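PDB 4HWV: pectate lyase/Amb allergen from Acidovorax citrulli, which probably cleaves pectate, the de-esterified polygalacturonate of plant cell walls, by a calcium-dependent lyase reaction, as in other members of polysaccharide lyase family 1. Local coordinates for residues H241-D246 with A478-L483; N295-H300 with N329-L334; T325-H330 with H347-Y352; L334-A339 with P364-M369; V383-G388 with V430-P435. One frame throughout, in Å; residues are numbered along the deposited sequence. Where two conformers were deposited one is given.

Contact 1. Residues H241-D246 with A478-L483; sequences HNTFSD and AGAGKL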
# COMPACT_ATOMS: atom_id res chain seq x y z
N HIS A 241 -20.01 5.49 8.43
CA HIS A 241 -19.09 4.61 9.16
C HIS A 241 -18.36 3.64 8.24
O HIS A 241 -18.21 2.45 8.56
CB HIS A 241 -19.82 3.86 10.29
CG HIS A 241 -19.96 4.63 11.56
ND1 HIS A 241 -21.14 5.21 11.95
CD2 HIS A 241 -19.08 4.85 12.57
CE1 HIS A 241 -20.98 5.77 13.15
NE2 HIS A 241 -19.73 5.57 13.54
N ASN A 242 -17.86 4.15 7.11
CA ASN A 242 -17.01 3.36 6.22
C ASN A 242 -15.64 3.99 6.19
O ASN A 242 -15.44 5.13 6.64
CB ASN A 242 -17.56 3.33 4.79
CG ASN A 242 -18.99 2.83 4.73
OD1 ASN A 242 -19.24 1.63 4.87
ND2 ASN A 242 -19.93 3.76 4.53
N THR A 243 -14.68 3.23 5.67
CA THR A 243 -13.34 3.75 5.42
C THR A 243 -13.08 3.63 3.93
O THR A 243 -13.50 2.65 3.31
CB THR A 243 -12.32 2.98 6.25
OG1 THR A 243 -12.62 3.20 7.64
CG2 THR A 243 -10.87 3.42 5.96
N PHE A 244 -12.43 4.64 3.33
CA PHE A 244 -12.13 4.67 1.90
C PHE A 244 -10.70 5.12 1.72
O PHE A 244 -10.28 6.08 2.36
CB PHE A 244 -12.98 5.71 1.18
CG PHE A 244 -14.47 5.47 1.24
CD1 PHE A 244 -15.22 5.88 2.33
CD2 PHE A 244 -15.12 4.91 0.15
CE1 PHE A 244 -16.60 5.69 2.34
CE2 PHE A 244 -16.49 4.72 0.16
CZ PHE A 244 -17.23 5.10 1.26
N SER A 245 -9.96 4.48 0.81
CA SER A 245 -8.58 4.90 0.52
C SER A 245 -8.11 4.30 -0.79
O SER A 245 -8.80 3.46 -1.38
CB SER A 245 -7.63 4.42 1.62
OG SER A 245 -7.43 3.03 1.52
N ASP A 246 -6.91 4.68 -1.22
CA ASP A 246 -6.27 4.04 -2.37
C ASP A 246 -5.54 2.75 -1.99
O ASP A 246 -4.72 2.25 -2.77
CB ASP A 246 -5.31 5.01 -3.07
CG ASP A 246 -6.04 6.09 -3.85
OD1 ASP A 246 -7.28 5.96 -4.03
OD2 ASP A 246 -5.37 7.05 -4.30
N ALA A 478 -14.45 7.62 13.97
CA ALA A 478 -14.91 7.56 12.58
C ALA A 478 -14.50 6.28 11.87
O ALA A 478 -13.51 5.64 12.23
CB ALA A 478 -14.40 8.77 11.81
N GLY A 479 -15.24 5.93 10.83
CA GLY A 479 -14.83 4.88 9.91
C GLY A 479 -15.41 3.51 10.17
O GLY A 479 -16.30 3.29 11.02
N ALA A 480 -14.92 2.55 9.39
CA ALA A 480 -15.28 1.16 9.57
C ALA A 480 -14.67 0.59 10.85
O ALA A 480 -13.69 1.11 11.38
CB ALA A 480 -14.83 0.34 8.35
N GLY A 481 -15.25 -0.51 11.33
CA GLY A 481 -14.69 -1.19 12.49
C GLY A 481 -15.04 -0.54 13.82
O GLY A 481 -14.40 -0.85 14.82
N LYS A 482 -16.06 0.32 13.84
CA LYS A 482 -16.46 1.03 15.04
C LYS A 482 -17.86 0.63 15.52
O LYS A 482 -18.10 0.47 16.71
CB LYS A 482 -16.41 2.54 14.78
CG LYS A 482 -15.07 3.08 14.36
CD LYS A 482 -14.05 3.00 15.51
CE LYS A 482 -12.72 3.59 15.09
NZ LYS A 482 -11.71 3.46 16.16
N LEU A 483 -18.79 0.46 14.59
CA LEU A 483 -20.17 0.11 14.92
C LEU A 483 -20.34 -1.27 15.51
O LEU A 483 -21.30 -1.51 16.27
CB LEU A 483 -21.05 0.21 13.67
CG LEU A 483 -21.34 1.62 13.16
CD1 LEU A 483 -22.06 1.55 11.83
CD2 LEU A 483 -22.21 2.38 14.18

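Contact 2. Residues N295-H300 with N329-L334; sequences NHFHDH and NHFQNL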
# COMPACT_ATOMS: atom_id res chain seq x y z
N ASN A 295 -17.37 8.83 8.28
CA ASN A 295 -16.45 8.00 7.49
C ASN A 295 -15.01 8.45 7.68
O ASN A 295 -14.76 9.59 8.09
CB ASN A 295 -16.76 8.08 5.99
CG ASN A 295 -18.18 7.69 5.65
OD1 ASN A 295 -18.52 6.50 5.63
ND2 ASN A 295 -19.01 8.67 5.35
N HIS A 296 -14.07 7.55 7.39
CA HIS A 296 -12.66 7.88 7.33
C HIS A 296 -12.21 7.77 5.88
O HIS A 296 -12.17 6.68 5.32
CB HIS A 296 -11.87 6.89 8.20
CG HIS A 296 -10.40 7.16 8.25
ND1 HIS A 296 -9.51 6.22 8.71
CD2 HIS A 296 -9.67 8.26 7.93
CE1 HIS A 296 -8.29 6.73 8.69
NE2 HIS A 296 -8.36 7.97 8.22
N PHE A 297 -11.90 8.91 5.26
CA PHE A 297 -11.40 8.94 3.89
C PHE A 297 -9.93 9.28 3.96
O PHE A 297 -9.57 10.29 4.56
CB PHE A 297 -12.07 10.06 3.08
CG PHE A 297 -13.58 9.96 2.99
CD1 PHE A 297 -14.19 9.18 2.02
CD2 PHE A 297 -14.39 10.66 3.88
CE1 PHE A 297 -15.58 9.11 1.92
CE2 PHE A 297 -15.79 10.60 3.78
CZ PHE A 297 -16.38 9.82 2.81
N HIS A 298 -9.07 8.47 3.35
CA HIS A 298 -7.64 8.77 3.46
C HIS A 298 -6.85 8.34 2.25
O HIS A 298 -7.21 7.38 1.58
CB HIS A 298 -7.02 8.21 4.76
CG HIS A 298 -6.97 6.71 4.86
ND1 HIS A 298 -5.87 5.97 4.44
CD2 HIS A 298 -7.84 5.81 5.38
CE1 HIS A 298 -6.08 4.69 4.69
NE2 HIS A 298 -7.28 4.56 5.26
N ASP A 299 -5.78 9.08 1.96
CA ASP A 299 -4.78 8.66 0.98
C ASP A 299 -5.36 8.52 -0.43
O ASP A 299 -5.53 7.43 -0.98
CB ASP A 299 -4.07 7.38 1.45
CG ASP A 299 -3.24 7.63 2.69
OD1 ASP A 299 -2.24 8.36 2.58
OD2 ASP A 299 -3.62 7.17 3.76
N HIS A 300 -5.63 9.68 -1.02
CA HIS A 300 -6.25 9.73 -2.32
C HIS A 300 -6.13 11.14 -2.86
O HIS A 300 -6.03 12.10 -2.06
CB HIS A 300 -7.72 9.32 -2.20
CG HIS A 300 -8.47 9.33 -3.49
ND1 HIS A 300 -8.53 8.23 -4.32
CD2 HIS A 300 -9.20 10.30 -4.09
CE1 HIS A 300 -9.25 8.53 -5.38
NE2 HIS A 300 -9.68 9.78 -5.26
N ASN A 329 -16.80 13.40 9.25
CA ASN A 329 -15.80 12.62 8.52
C ASN A 329 -14.39 13.05 8.86
O ASN A 329 -14.14 14.22 9.22
CB ASN A 329 -16.01 12.75 7.01
CG ASN A 329 -17.41 12.32 6.57
OD1 ASN A 329 -17.75 11.14 6.61
ND2 ASN A 329 -18.22 13.29 6.16
N HIS A 330 -13.47 12.10 8.72
CA HIS A 330 -12.04 12.37 8.77
C HIS A 330 -11.55 12.38 7.32
O HIS A 330 -11.63 11.37 6.63
CB HIS A 330 -11.35 11.26 9.57
CG HIS A 330 -9.93 11.56 9.94
ND1 HIS A 330 -9.15 10.63 10.60
CD2 HIS A 330 -9.16 12.67 9.82
CE1 HIS A 330 -7.96 11.14 10.84
NE2 HIS A 330 -7.93 12.38 10.37
N PHE A 331 -11.10 13.56 6.86
CA PHE A 331 -10.57 13.74 5.51
C PHE A 331 -9.05 13.83 5.66
O PHE A 331 -8.51 14.91 5.91
CB PHE A 331 -11.09 15.06 4.92
CG PHE A 331 -12.59 15.13 4.71
CD1 PHE A 331 -13.31 14.11 4.07
CD2 PHE A 331 -13.27 16.26 5.11
CE1 PHE A 331 -14.68 14.25 3.86
CE2 PHE A 331 -14.65 16.41 4.90
CZ PHE A 331 -15.35 15.42 4.25
N GLN A 332 -8.37 12.69 5.54
CA GLN A 332 -6.95 12.60 5.88
C GLN A 332 -6.10 12.30 4.66
O GLN A 332 -6.40 11.38 3.90
CB GLN A 332 -6.75 11.51 6.94
CG GLN A 332 -5.31 11.35 7.39
CD GLN A 332 -5.14 10.29 8.45
OE1 GLN A 332 -5.95 9.37 8.58
NE2 GLN A 332 -4.05 10.38 9.21
N ASN A 333 -5.03 13.07 4.46
CA ASN A 333 -4.14 12.81 3.32
C ASN A 333 -4.90 12.75 2.00
O ASN A 333 -4.67 11.87 1.18
CB ASN A 333 -3.34 11.52 3.51
CG ASN A 333 -2.51 11.53 4.75
OD1 ASN A 333 -2.26 12.58 5.35
ND2 ASN A 333 -2.09 10.35 5.17
N LEU A 334 -5.80 13.72 1.81
CA LEU A 334 -6.49 13.89 0.53
C LEU A 334 -5.93 15.14 -0.13
O LEU A 334 -5.71 16.17 0.53
CB LEU A 334 -8.00 14.05 0.71
CG LEU A 334 -8.71 12.98 1.55
CD1 LEU A 334 -10.21 13.32 1.66
CD2 LEU A 334 -8.52 11.59 0.93

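Contact 3. Residues T325-H330 with H347-Y352; sequences TFHGNH and HLYNNY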
# COMPACT_ATOMS: atom_id res chain seq x y z
N THR A 325 -24.84 16.12 2.06
CA THR A 325 -24.35 16.51 3.38
C THR A 325 -23.14 15.67 3.75
O THR A 325 -23.18 14.44 3.64
CB THR A 325 -25.43 16.26 4.44
OG1 THR A 325 -26.64 16.96 4.08
CG2 THR A 325 -24.93 16.70 5.81
N PHE A 326 -22.07 16.33 4.19
CA PHE A 326 -20.89 15.64 4.75
C PHE A 326 -20.76 16.06 6.21
O PHE A 326 -20.59 17.24 6.50
CB PHE A 326 -19.58 16.12 4.10
CG PHE A 326 -19.37 15.70 2.66
CD1 PHE A 326 -19.91 16.45 1.62
CD2 PHE A 326 -18.53 14.63 2.37
CE1 PHE A 326 -19.65 16.12 0.29
CE2 PHE A 326 -18.27 14.29 1.04
CZ PHE A 326 -18.83 15.04 -0.01
N HIS A 327 -20.78 15.10 7.14
CA HIS A 327 -20.50 15.46 8.52
C HIS A 327 -19.83 14.34 9.30
O HIS A 327 -20.07 13.16 9.05
CB HIS A 327 -21.76 15.98 9.27
CG HIS A 327 -22.78 14.93 9.61
ND1 HIS A 327 -22.72 14.18 10.76
CD2 HIS A 327 -23.91 14.56 8.97
CE1 HIS A 327 -23.78 13.39 10.83
NE2 HIS A 327 -24.52 13.59 9.75
N GLY A 328 -18.97 14.74 10.23
CA GLY A 328 -18.31 13.80 11.11
C GLY A 328 -17.23 12.98 10.44
O GLY A 328 -16.78 11.97 10.97
N ASN A 329 -16.80 13.40 9.25
CA ASN A 329 -15.80 12.62 8.52
C ASN A 329 -14.39 13.05 8.86
O ASN A 329 -14.14 14.22 9.22
CB ASN A 329 -16.01 12.75 7.01
CG ASN A 329 -17.41 12.32 6.57
OD1 ASN A 329 -17.75 11.14 6.61
ND2 ASN A 329 -18.22 13.29 6.16
N HIS A 330 -13.47 12.10 8.72
CA HIS A 330 -12.04 12.37 8.77
C HIS A 330 -11.55 12.38 7.32
O HIS A 330 -11.63 11.37 6.63
CB HIS A 330 -11.35 11.26 9.57
CG HIS A 330 -9.93 11.56 9.94
ND1 HIS A 330 -9.15 10.63 10.60
CD2 HIS A 330 -9.16 12.67 9.82
CE1 HIS A 330 -7.96 11.14 10.84
NE2 HIS A 330 -7.93 12.38 10.37
N HIS A 347 -23.72 20.77 2.25
CA HIS A 347 -23.47 21.16 3.63
C HIS A 347 -22.32 20.32 4.16
O HIS A 347 -22.38 19.10 4.12
CB HIS A 347 -24.77 20.89 4.42
CG HIS A 347 -24.74 21.31 5.86
ND1 HIS A 347 -25.63 20.79 6.77
CD2 HIS A 347 -24.00 22.22 6.53
CE1 HIS A 347 -25.45 21.36 7.95
NE2 HIS A 347 -24.45 22.23 7.84
N LEU A 348 -21.26 20.98 4.65
CA LEU A 348 -20.14 20.26 5.27
C LEU A 348 -20.03 20.77 6.69
O LEU A 348 -19.75 21.95 6.90
CB LEU A 348 -18.81 20.52 4.54
CG LEU A 348 -18.81 20.14 3.06
CD1 LEU A 348 -19.02 21.38 2.19
CD2 LEU A 348 -17.54 19.38 2.67
N TYR A 349 -20.29 19.90 7.66
CA TYR A 349 -20.16 20.32 9.05
C TYR A 349 -19.43 19.31 9.92
O TYR A 349 -19.56 18.11 9.71
CB TYR A 349 -21.51 20.71 9.67
CG TYR A 349 -22.54 19.62 9.93
CD1 TYR A 349 -23.43 19.21 8.93
CD2 TYR A 349 -22.68 19.05 11.19
CE1 TYR A 349 -24.40 18.25 9.20
CE2 TYR A 349 -23.64 18.08 11.45
CZ TYR A 349 -24.50 17.70 10.46
OH TYR A 349 -25.46 16.73 10.72
N ASN A 350 -18.64 19.80 10.86
CA ASN A 350 -17.99 18.93 11.83
C ASN A 350 -17.18 17.82 11.16
O ASN A 350 -17.26 16.65 11.55
CB ASN A 350 -19.00 18.29 12.81
CG ASN A 350 -19.62 19.28 13.79
OD1 ASN A 350 -20.72 19.04 14.25
ND2 ASN A 350 -18.89 20.36 14.16
N ASN A 351 -16.41 18.19 10.14
CA ASN A 351 -15.41 17.28 9.58
C ASN A 351 -14.02 17.69 10.06
O ASN A 351 -13.80 18.84 10.43
CB ASN A 351 -15.46 17.31 8.06
CG ASN A 351 -16.83 16.96 7.53
OD1 ASN A 351 -17.25 15.80 7.57
ND2 ASN A 351 -17.56 17.98 7.08
N TYR A 352 -13.11 16.72 10.09
CA TYR A 352 -11.72 16.96 10.45
C TYR A 352 -10.86 16.69 9.23
O TYR A 352 -10.76 15.54 8.77
CB TYR A 352 -11.30 16.03 11.59
CG TYR A 352 -9.84 16.11 11.97
CD1 TYR A 352 -9.13 17.30 11.89
CD2 TYR A 352 -9.18 14.99 12.45
CE1 TYR A 352 -7.79 17.36 12.26
CE2 TYR A 352 -7.84 15.04 12.81
CZ TYR A 352 -7.16 16.24 12.72
OH TYR A 352 -5.84 16.31 13.10

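Contact 4. Residues L334-A339 with P364-M369; sequences LRQRQA and PWLAGM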
# COMPACT_ATOMS: atom_id res chain seq x y z
N LEU A 334 -5.80 13.72 1.81
CA LEU A 334 -6.49 13.89 0.53
C LEU A 334 -5.93 15.14 -0.13
O LEU A 334 -5.71 16.17 0.53
CB LEU A 334 -8.00 14.05 0.71
CG LEU A 334 -8.71 12.98 1.55
CD1 LEU A 334 -10.21 13.32 1.66
CD2 LEU A 334 -8.52 11.59 0.93
N ARG A 335 -5.72 15.08 -1.45
CA ARG A 335 -5.11 16.21 -2.13
C ARG A 335 -6.06 17.34 -2.51
O ARG A 335 -5.73 18.52 -2.36
CB ARG A 335 -4.35 15.72 -3.37
CG ARG A 335 -3.69 16.82 -4.18
CD ARG A 335 -2.52 16.24 -4.96
NE ARG A 335 -1.93 17.16 -5.93
CZ ARG A 335 -1.01 18.08 -5.63
NH1 ARG A 335 -0.62 18.23 -4.38
NH2 ARG A 335 -0.51 18.86 -6.59
N GLN A 336 -7.25 17.00 -3.01
CA GLN A 336 -8.16 18.02 -3.53
C GLN A 336 -9.57 17.47 -3.66
O GLN A 336 -9.83 16.30 -3.35
CB GLN A 336 -7.66 18.56 -4.88
CG GLN A 336 -7.56 17.48 -5.96
CD GLN A 336 -6.92 17.98 -7.23
OE1 GLN A 336 -7.35 18.99 -7.78
NE2 GLN A 336 -5.86 17.30 -7.68
N ARG A 337 -10.48 18.33 -4.12
CA ARG A 337 -11.90 17.99 -4.22
C ARG A 337 -12.44 17.48 -2.89
O ARG A 337 -13.02 16.39 -2.80
CB ARG A 337 -12.17 16.95 -5.32
CG ARG A 337 -11.73 17.38 -6.69
CD ARG A 337 -12.37 16.42 -7.71
NE ARG A 337 -11.86 16.61 -9.07
CZ ARG A 337 -12.00 15.72 -10.05
NH1 ARG A 337 -12.58 14.55 -9.82
NH2 ARG A 337 -11.56 16.02 -11.26
N GLN A 338 -12.29 18.28 -1.85
CA GLN A 338 -12.78 17.86 -0.54
C GLN A 338 -13.72 18.90 0.09
O GLN A 338 -13.42 19.43 1.16
CB GLN A 338 -11.62 17.40 0.38
CG GLN A 338 -10.45 18.39 0.56
CD GLN A 338 -9.19 17.72 1.11
OE1 GLN A 338 -9.24 16.93 2.06
NE2 GLN A 338 -8.05 18.06 0.52
N ALA A 339 -14.87 19.18 -0.52
CA ALA A 339 -15.39 18.61 -1.77
C ALA A 339 -15.36 19.68 -2.87
O ALA A 339 -15.32 20.89 -2.56
CB ALA A 339 -16.84 18.12 -1.57
N PRO A 364 0.15 15.33 -1.09
CA PRO A 364 0.24 16.68 -0.51
C PRO A 364 -1.04 17.46 -0.75
O PRO A 364 -1.63 17.39 -1.83
CB PRO A 364 1.41 17.33 -1.27
CG PRO A 364 2.13 16.19 -1.92
CD PRO A 364 1.09 15.13 -2.19
N TRP A 365 -1.47 18.22 0.25
CA TRP A 365 -2.65 19.05 0.13
C TRP A 365 -2.48 20.09 -0.99
O TRP A 365 -1.51 20.87 -1.02
CB TRP A 365 -2.86 19.79 1.43
CG TRP A 365 -4.06 20.70 1.49
CD1 TRP A 365 -4.18 21.96 0.96
CD2 TRP A 365 -5.30 20.43 2.18
NE1 TRP A 365 -5.41 22.48 1.25
CE2 TRP A 365 -6.11 21.57 2.01
CE3 TRP A 365 -5.79 19.34 2.90
CZ2 TRP A 365 -7.38 21.66 2.56
CZ3 TRP A 365 -7.05 19.44 3.45
CH2 TRP A 365 -7.83 20.60 3.28
N LEU A 366 -3.47 20.12 -1.87
CA LEU A 366 -3.55 21.14 -2.91
C LEU A 366 -4.72 22.11 -2.65
O LEU A 366 -4.54 23.32 -2.68
CB LEU A 366 -3.68 20.50 -4.29
CG LEU A 366 -3.85 21.50 -5.43
CD1 LEU A 366 -2.64 22.43 -5.60
CD2 LEU A 366 -4.11 20.73 -6.71
N ALA A 367 -5.91 21.57 -2.41
CA ALA A 367 -7.11 22.39 -2.21
C ALA A 367 -8.05 21.66 -1.27
O ALA A 367 -8.02 20.42 -1.18
CB ALA A 367 -7.82 22.66 -3.54
N GLY A 368 -8.89 22.43 -0.61
CA GLY A 368 -9.90 21.90 0.29
C GLY A 368 -11.26 21.88 -0.36
O GLY A 368 -11.54 21.03 -1.22
N MET A 369 -12.11 22.82 0.05
CA MET A 369 -13.45 22.99 -0.52
C MET A 369 -13.36 23.91 -1.72
O MET A 369 -12.70 24.95 -1.66
CB MET A 369 -14.35 23.68 0.50
CG MET A 369 -14.46 22.99 1.81
SD MET A 369 -15.52 23.99 2.87
CE MET A 369 -15.04 23.23 4.42
O HOH W 1 -11.11 21.11 -3.97

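Contact 5. Residues V383-G388 with V430-P435; sequences VVSLAG and VLNGGP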
# COMPACT_ATOMS: atom_id res chain seq x y z
N VAL A 383 -12.75 21.44 11.38
CA VAL A 383 -11.39 21.63 11.86
C VAL A 383 -10.41 21.17 10.81
O VAL A 383 -10.58 20.11 10.23
CB VAL A 383 -11.15 20.84 13.14
CG1 VAL A 383 -9.67 20.92 13.57
CG2 VAL A 383 -12.06 21.32 14.24
N VAL A 384 -9.38 21.99 10.58
CA VAL A 384 -8.34 21.68 9.62
C VAL A 384 -6.98 21.71 10.31
O VAL A 384 -6.61 22.72 10.92
CB VAL A 384 -8.35 22.69 8.42
CG1 VAL A 384 -7.27 22.32 7.39
CG2 VAL A 384 -9.73 22.77 7.80
N SER A 385 -6.27 20.59 10.24
CA SER A 385 -4.87 20.53 10.64
C SER A 385 -4.05 20.36 9.38
O SER A 385 -4.09 19.30 8.75
CB SER A 385 -4.62 19.33 11.54
OG SER A 385 -3.23 19.18 11.78
N LEU A 386 -3.33 21.40 9.00
CA LEU A 386 -2.64 21.42 7.72
C LEU A 386 -1.21 21.86 7.98
O LEU A 386 -0.95 23.05 8.21
CB LEU A 386 -3.37 22.35 6.74
CG LEU A 386 -2.81 22.39 5.31
CD1 LEU A 386 -2.63 20.97 4.77
CD2 LEU A 386 -3.75 23.17 4.42
N ALA A 387 -0.30 20.89 7.98
CA ALA A 387 1.11 21.14 8.23
C ALA A 387 1.83 21.57 6.96
O ALA A 387 1.23 21.67 5.89
CB ALA A 387 1.76 19.89 8.82
N GLY A 388 3.12 21.82 7.09
CA GLY A 388 3.91 22.16 5.92
C GLY A 388 5.21 22.79 6.36
O GLY A 388 5.22 23.66 7.23
N VAL A 430 -11.89 26.19 11.90
CA VAL A 430 -10.63 26.31 12.62
C VAL A 430 -9.50 25.75 11.78
O VAL A 430 -9.62 24.65 11.25
CB VAL A 430 -10.70 25.59 13.98
CG1 VAL A 430 -9.35 25.61 14.71
CG2 VAL A 430 -11.77 26.25 14.83
N LEU A 431 -8.45 26.53 11.60
CA LEU A 431 -7.28 26.11 10.85
C LEU A 431 -6.08 26.21 11.78
O LEU A 431 -5.74 27.30 12.27
CB LEU A 431 -7.08 26.99 9.62
CG LEU A 431 -5.77 26.83 8.85
CD1 LEU A 431 -5.61 25.40 8.31
CD2 LEU A 431 -5.70 27.86 7.73
N ASN A 432 -5.46 25.07 12.06
CA ASN A 432 -4.26 25.02 12.90
C ASN A 432 -4.46 25.76 14.21
O ASN A 432 -3.62 26.54 14.66
CB ASN A 432 -3.04 25.53 12.13
CG ASN A 432 -2.70 24.61 10.97
OD1 ASN A 432 -3.04 23.43 11.01
ND2 ASN A 432 -2.05 25.13 9.94
N GLY A 433 -5.61 25.51 14.83
CA GLY A 433 -5.90 26.00 16.16
C GLY A 433 -6.49 27.38 16.26
O GLY A 433 -6.77 27.85 17.37
N GLY A 434 -6.68 28.07 15.14
CA GLY A 434 -7.29 29.39 15.18
C GLY A 434 -8.39 29.54 14.14
O GLY A 434 -8.40 28.86 13.13
N PRO A 435 -9.33 30.47 14.37
CA PRO A 435 -10.39 30.69 13.38
C PRO A 435 -9.85 31.07 12.00
O PRO A 435 -8.84 31.77 11.88
CB PRO A 435 -11.19 31.85 13.99
CG PRO A 435 -10.96 31.73 15.45
CD PRO A 435 -9.52 31.29 15.58
O HOH W 2 -6.89 23.01 13.94

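Contact 1. Residues H241-D246 with A478-L483
Thr243 and Ala480 make the hydrogen bond that joins the two segments: Ala480 N gives its hydrogen to Thr243 OG1 at 3.0 Å, with 163° at the hydrogen. The hydroxyl stands where it can accept because OG1 lies beside the backbone N of Thr243 and anti to its carbonyl carbon (chi1 -63°), and the CB of Ala480 rests against the same oxygen.

Weaker polar contacts run along the backbones. Gly479 CA directs a C-H at Asn242 O over 3.3 Å, and Ala480 CA does the same to His241 O over 3.4 Å. Gly479, with no side chain, also brings its CA to 3.6 Å from Thr243 OG1.

The apolar part belongs to His241 and Leu483, whose side chains cross at about a right angle. Leu483 CG stands over one face of the His241 imidazole, 3.8 Å from the ring centroid and 17° off the normal, a CH-pi contact displaced toward the rim. Gly479 O meets the ring at its edge, in plane, 3.5 Å from His241 CD2. His241 also packs on Ile5.

One N-H...O bond, two C-H...O contacts and a CH-pi contact thus join the loop after helix 470-477 to residues 241-243, at the start of strand 243-245, without strand pairing between these two segments.

Contact 2. Residues N295-H300 with N329-L334
Asn295-His300 and Asn329-Leu334 run parallel in exact residue-for-residue register, the axes of strands 296-298 and 330-332 passing 4.8 Å apart at 10°, with backbone bonds such as Gln332 N to Phe297 O (2.9 Å).

Asn295 and Asn329 lie side by side with amide planes only 6° apart. Asn329 OD1 is gripped twice, by Asn295 N at 2.9 Å and by Asn295 ND2 at 3.0 Å, the two donors arriving from opposite faces of its plane. Outward, Asn295 OD1 continues the chain of amides to Asn242 N.

On the face carrying His296, His298, His330 and Gln332, His296 NE2 donates to Gln332 OE1 at 2.8 Å, in the ring plane and in the carbonyl plane. Gln332 reaches it with CG anti to the backbone N and an extended chain (chi1 -179°). The rings of His296 and His330 are near parallel but slid apart. The other face carries Phe297 and Phe331, also slid, with Phe297 CD2 3.6 Å from Phe331 CE1; Leu334 CD1 packs on Phe297 CB.

At the corner, Asp299 OD2 accepts from His298 ND1 at 2.6 Å, using its anti lone pair, while Asn333 ND2 meets Asp299 OD1 from above the carboxylate plane at 3.3 Å.

Paired asparagines at a turn and like residues piled in register are the asparagine ladder and the in-register rows of like side chains of the right-handed parallel beta-helix of pectate lyases.

Contact 3. Residues T325-H330 with H347-Y352
Tyr349 and His327 pack flat against each other: His327 CB stands over the centre of the Tyr349 ring, 3.3 Å from its centroid and close to the normal, a CH-pi contact. The two rings are near parallel (15°) but slid apart, leaving Tyr349 OH over the imidazole face, 3.2 Å from His327 CD2. Both side chains take the first torsion that puts CG between the backbone N and the carbonyl carbon (chi1 73° in His327), which lets them run together. His327 NE2 bonds to Thr24.

Backbone bonds pair the parallel strands 325-327 and 347-349, whose axes lie 4.7 Å apart. Where the chains turn after residues 327 and 349, Asn351 repeats the ladder step of a parallel beta-helix: its OD1 accepts from Asn329 N and Asn329 ND2, each at 3.0 Å, between amides 3° apart. Asn351 ND2 donates to Phe326 O at 3.2 Å, from well above the carbonyl plane, while Tyr349 N donates to the same oxygen, nearly in line with its C=O.

Apolar contact comes from Phe326 CD1 on Leu348 CD2 at 3.9 Å, side by side. Beyond the turn, Tyr352 lies beside His330, near parallel with little overlap.

Contact 4. Residues L334-A339 with P364-M369
The guanidinium of Arg335 has Leu366 CB over the centre of one face, 3.8 Å above its plane, and Pro364 O at its edge. Arg335 NH1 donates to that oxygen at 2.9 Å, in the guanidinium plane but from above the carbonyl plane. An extended chain, begun with CG anti to the backbone N (chi1 179°), carries the guanidinium out to Pro364 O, passing Leu366 at a slant. On one face of the Trp365 indole lies the Gln338 amide, its NE2 3.4 Å above the plane, with the two planes 28° apart; Ala367 O is also over the ring, offset toward the rim.

Gln338 NE2 is held by two carbonyls: Ala367 O at 2.9 Å, near the amide plane, and Leu334 O at 3.0 Å, met from above the carbonyl plane. Trp365 NE1 donates to Asp397 O, which limits rotation of the indole.

Here the chain leaves strand 334-336 beside the next coil of the parallel beta-helix, where strand 369-371 begins. Arg335 O accepts Leu366 N at 2.8 Å and Ala367 N at 3.1 Å, both in its carbonyl plane. Gln338 N donates to Gly368 O, as does a water that weakly accepts from Arg337 N. Arg337 starts away from residues 364-369; its side chain comes within about 5 Å (nearest atoms) of those of the calcium ligands Asp278 and Asp282.

Contact 5. Residues V383-G388 with V430-P435
Val384 O accepts two hydrogens, one from Asn432 N at 2.9 Å and one from a water that itself accepts from Gly433 N. Ahead of it the backbones pair in parallel, Val384 N donating to Val430 O at 2.8 Å.

Asn432 and Leu386 exchange two more bonds: Leu386 N donates to Asn432 OD1 at 2.9 Å, in the carbonyl plane and on a lone pair, with 168° at the hydrogen, and Asn432 ND2 returns one to Leu386 O at 2.9 Å. The amide so stands in for a strand, engaging both backbone polar groups of one residue. Its CG lies beside the backbone N (chi1 -65°), which turns it back toward strand 383-387.

On one face Leu431 CD1 touches Val384 CG1 at 3.6 Å and, more loosely, Leu386 CB.

Asn432 and Gly433 have positive phi and form the middle of a type I' turn from Leu431 to Gly434, which leads to the antiparallel strand 434-435. The pairing is that of a late coil of the parallel beta-helix, where a tight hairpin ends the strand and an asparagine side chain continues its bonding.

Contacts 2, 3 and 5 are parallel strand pairs, each joining neighbouring strands of the beta-helix; contacts 1 and 4 attach loops to it. Contact 3 is almost wholly buried and rich in ring packing, whereas contact 5, its centre about 24 Å from the centre of the chain, is small and partly exposed, its strand bonding extended by one amide. Contacts 2 and 3 share Asn329 and His330, so the asparagine ladder passes from one to the other, and Asn242 N of contact 1 donates to Asn295 OD1 of contact 2, carrying the row one step further. Contact 4 shares Leu334 with contact 2 but bonds arginine and glutamine side chains to backbone carbonyls, with a water. His300 of contact 2 and Arg337 of contact 4 approach the calcium site; contacts 1 and 5 lie away from it.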